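Local atomic coordinates of putative creatinine amidohydrolase (Bacteroides fragilis, PDB entry 3LUB), a protein that probably hydrolyses carbon-nitrogen bonds in linear amides, as a zinc-dependent member of the creatininase superfamily. Residues G110-L115 and P137-A142. Numbering follows the deposited sequence.
Sequences GFRKLL and PDFLIA
The carbonyl O of Leu140 accepts a hydrogen bond from the backbone N of Leu114 (2.8 Å) and a CA-H...O contact from Lys113 CA (3.3 Å). Bonds from Leu140 N to Arg112 O and from Ala142 N to Leu114 O (2.9 Å) continue the parallel pairing of 113-115 with 140-142, neighbouring strands of the beta-alpha-beta unit that crosses over through helix 126-135. The large flat ring of Phe139 suits a place between the backbone of 111-113 and His107: chi1 of -162° swings it away from its own N and across to the 110-115 segment. CA of Arg112 makes a CH-pi contact over one face, 4.2 Å from the centroid, while CB of Leu114 meets the edge at CE1 (3.6 Å). Leu114 and Ile141, side by side, both touch Val103 of helix 92-108. On the other sheet face, Leu115 CD1 packs on the small CB of Ala142 at 3.5 Å, near Val205 of a neighbouring subunit. With its chain bent at chi2 (-66°), Arg112 hydrogen-bonds Phe111 O through NH1, which also bonds His107 O; its NE makes a long salt bridge to Asp138 OD2 (3.5 Å), whose OD1 bonds to His107. Backbone bonds and apolar packing thus carry the strand pairing, while the long salt bridge links the loops leading into it.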
ATOM      1  N   GLY F 110      -3.225  -1.454  27.030  1.00 22.86           N
ATOM      2  CA  GLY F 110      -2.552  -2.328  28.009  1.00 22.15           C
ATOM      3  C   GLY F 110      -2.835  -3.811  27.851  1.00 22.17           C
ATOM      4  O   GLY F 110      -2.285  -4.640  28.590  1.00 21.67           O
ATOM      5  N   PHE F 111      -3.663  -4.165  26.871  1.00 21.02           N
ATOM      6  CA  PHE F 111      -4.024  -5.558  26.656  1.00 19.71           C
ATOM      7  C   PHE F 111      -2.931  -6.273  25.902  1.00 20.26           C
ATOM      8  O   PHE F 111      -2.231  -5.668  25.087  1.00 21.34           O
ATOM      9  CB  PHE F 111      -5.373  -5.670  25.909  1.00 21.95           C
ATOM     10  CG  PHE F 111      -6.491  -5.034  26.653  1.00 17.82           C
ATOM     11  CD1 PHE F 111      -6.878  -5.539  27.892  1.00 21.47           C
ATOM     12  CD2 PHE F 111      -7.122  -3.894  26.168  1.00 20.32           C
ATOM     13  CE1 PHE F 111      -7.887  -4.948  28.608  1.00 19.70           C
ATOM     14  CE2 PHE F 111      -8.130  -3.277  26.916  1.00 20.72           C
ATOM     15  CZ  PHE F 111      -8.508  -3.818  28.130  1.00 22.44           C
ATOM     16  N   ARG F 112      -2.803  -7.567  26.166  1.00 19.84           N
ATOM     17  CA  ARG F 112      -1.734  -8.378  25.609  1.00 21.33           C
ATOM     18  C   ARG F 112      -2.142  -9.744  25.158  1.00 20.47           C
ATOM     19  O   ARG F 112      -1.277 -10.498  24.791  1.00 21.20           O
ATOM     20  CB  ARG F 112      -0.618  -8.545  26.648  1.00 20.84           C
ATOM     21  CG  ARG F 112      -0.015  -7.236  27.111  1.00 21.05           C
ATOM     22  CD  ARG F 112       0.728  -6.546  25.949  1.00 22.73           C
ATOM     23  NE  ARG F 112       1.426  -5.325  26.340  1.00 21.89           N
ATOM     24  CZ  ARG F 112       0.915  -4.105  26.283  1.00 20.48           C
ATOM     25  NH1 ARG F 112      -0.326  -3.902  25.870  1.00 22.55           N
ATOM     26  NH2 ARG F 112       1.640  -3.070  26.652  1.00 19.79           N
ATOM     27  N   LYS F 113      -3.423 -10.088  25.174  1.00 19.59           N
ATOM     28  CA  LYS F 113      -3.879 -11.405  24.777  1.00 20.24           C
ATOM     29  C   LYS F 113      -5.206 -11.290  24.034  1.00 19.92           C
ATOM     30  O   LYS F 113      -6.179 -10.679  24.551  1.00 19.65           O
ATOM     31  CB  LYS F 113      -4.089 -12.268  26.017  1.00 21.77           C
ATOM     32  CG  LYS F 113      -2.833 -12.471  26.793  1.00 27.22           C
ATOM     33  CD  LYS F 113      -3.073 -13.252  28.043  1.00 35.64           C
ATOM     34  CE  LYS F 113      -1.741 -13.624  28.702  1.00 39.51           C
ATOM     35  NZ  LYS F 113      -1.989 -14.018  30.125  1.00 42.87           N
ATOM     36  N   LEU F 114      -5.253 -11.876  22.836  1.00 18.84           N
ATOM     37  CA  LEU F 114      -6.425 -11.785  21.980  1.00 18.64           C
ATOM     38  C   LEU F 114      -6.691 -13.119  21.341  1.00 17.92           C
ATOM     39  O   LEU F 114      -5.772 -13.761  20.844  1.00 19.13           O
ATOM     40  CB  LEU F 114      -6.186 -10.712  20.877  1.00 19.99           C
ATOM     41  CG  LEU F 114      -7.201 -10.524  19.749  1.00 15.90           C
ATOM     42  CD1 LEU F 114      -8.552  -9.943  20.222  1.00 11.93           C
ATOM     43  CD2 LEU F 114      -6.608  -9.644  18.620  1.00 18.03           C
ATOM     44  N   LEU F 115      -7.951 -13.548  21.344  1.00 18.23           N
ATOM     45  CA  LEU F 115      -8.381 -14.682  20.541  1.00 17.17           C
ATOM     46  C   LEU F 115      -9.309 -14.187  19.463  1.00 17.42           C
ATOM     47  O   LEU F 115     -10.298 -13.527  19.767  1.00 18.38           O
ATOM     48  CB  LEU F 115      -9.104 -15.726  21.376  1.00 17.92           C
ATOM     49  CG  LEU F 115      -9.664 -16.899  20.557  1.00 18.73           C
ATOM     50  CD1 LEU F 115      -8.521 -17.791  20.126  1.00 16.44           C
ATOM     51  CD2 LEU F 115     -10.742 -17.652  21.271  1.00 18.35           C
ATOM     52  N   PRO F 137       5.733  -8.047  19.673  1.00 24.51           N
ATOM     53  CA  PRO F 137       6.231  -9.311  20.256  1.00 25.86           C
ATOM     54  C   PRO F 137       5.715  -9.659  21.687  1.00 25.62           C
ATOM     55  O   PRO F 137       5.786 -10.804  22.095  1.00 27.25           O
ATOM     56  CB  PRO F 137       7.751  -9.157  20.212  1.00 24.37           C
ATOM     57  CG  PRO F 137       8.011  -7.739  20.047  1.00 25.86           C
ATOM     58  CD  PRO F 137       6.817  -7.082  19.441  1.00 26.17           C
ATOM     59  N   ASP F 138       5.129  -8.698  22.384  1.00 25.68           N
ATOM     60  CA  ASP F 138       4.533  -8.908  23.701  1.00 26.05           C
ATOM     61  C   ASP F 138       3.001  -9.168  23.676  1.00 24.65           C
ATOM     62  O   ASP F 138       2.375  -9.291  24.738  1.00 23.42           O
ATOM     63  CB  ASP F 138       4.867  -7.710  24.636  1.00 27.04           C
ATOM     64  CG  ASP F 138       4.436  -6.328  24.065  1.00 33.89           C
ATOM     65  OD1 ASP F 138       4.018  -6.192  22.873  1.00 32.86           O
ATOM     66  OD2 ASP F 138       4.566  -5.348  24.835  1.00 44.14           O
ATOM     67  N   PHE F 139       2.416  -9.287  22.474  1.00 23.49           N
ATOM     68  CA  PHE F 139       0.960  -9.381  22.299  1.00 21.41           C
ATOM     69  C   PHE F 139       0.620 -10.757  21.728  1.00 21.05           C
ATOM     70  O   PHE F 139       1.000 -11.082  20.634  1.00 22.05           O
ATOM     71  CB  PHE F 139       0.483  -8.248  21.388  1.00 22.64           C
ATOM     72  CG  PHE F 139      -1.002  -7.969  21.459  1.00 22.60           C
ATOM     73  CD1 PHE F 139      -1.913  -8.819  20.885  1.00 30.27           C
ATOM     74  CD2 PHE F 139      -1.476  -6.822  22.066  1.00 25.21           C
ATOM     75  CE1 PHE F 139      -3.269  -8.550  20.962  1.00 32.14           C
ATOM     76  CE2 PHE F 139      -2.828  -6.551  22.129  1.00 24.08           C
ATOM     77  CZ  PHE F 139      -3.720  -7.407  21.590  1.00 23.59           C
ATOM     78  N   LEU F 140      -0.072 -11.576  22.503  1.00 21.22           N
ATOM     79  CA  LEU F 140      -0.423 -12.922  22.097  1.00 21.82           C
ATOM     80  C   LEU F 140      -1.739 -12.910  21.314  1.00 21.26           C
ATOM     81  O   LEU F 140      -2.746 -12.474  21.841  1.00 22.16           O
ATOM     82  CB  LEU F 140      -0.584 -13.773  23.345  1.00 22.37           C
ATOM     83  CG  LEU F 140      -0.904 -15.254  23.156  1.00 25.28           C
ATOM     84  CD1 LEU F 140       0.201 -15.938  22.365  1.00 23.36           C
ATOM     85  CD2 LEU F 140      -1.119 -15.933  24.523  1.00 23.05           C
ATOM     86  N   ILE F 141      -1.724 -13.404  20.077  1.00 20.22           N
ATOM     87  CA  ILE F 141      -2.925 -13.548  19.263  1.00 19.19           C
ATOM     88  C   ILE F 141      -3.102 -15.011  18.858  1.00 19.28           C
ATOM     89  O   ILE F 141      -2.249 -15.571  18.154  1.00 19.37           O
ATOM     90  CB  ILE F 141      -2.858 -12.679  17.976  1.00 19.96           C
ATOM     91  CG1 ILE F 141      -2.438 -11.247  18.292  1.00 20.79           C
ATOM     92  CG2 ILE F 141      -4.208 -12.690  17.228  1.00 17.73           C
ATOM     93  CD1 ILE F 141      -2.394 -10.367  17.065  1.00 20.17           C
ATOM     94  N   ALA F 142      -4.213 -15.629  19.300  1.00 19.41           N
ATOM     95  CA  ALA F 142      -4.622 -16.971  18.862  1.00 18.42           C
ATOM     96  C   ALA F 142      -5.788 -16.861  17.869  1.00 18.38           C
ATOM     97  O   ALA F 142      -6.456 -15.830  17.819  1.00 18.49           O
ATOM     98  CB  ALA F 142      -5.009 -17.839  20.062  1.00 16.16           C
TER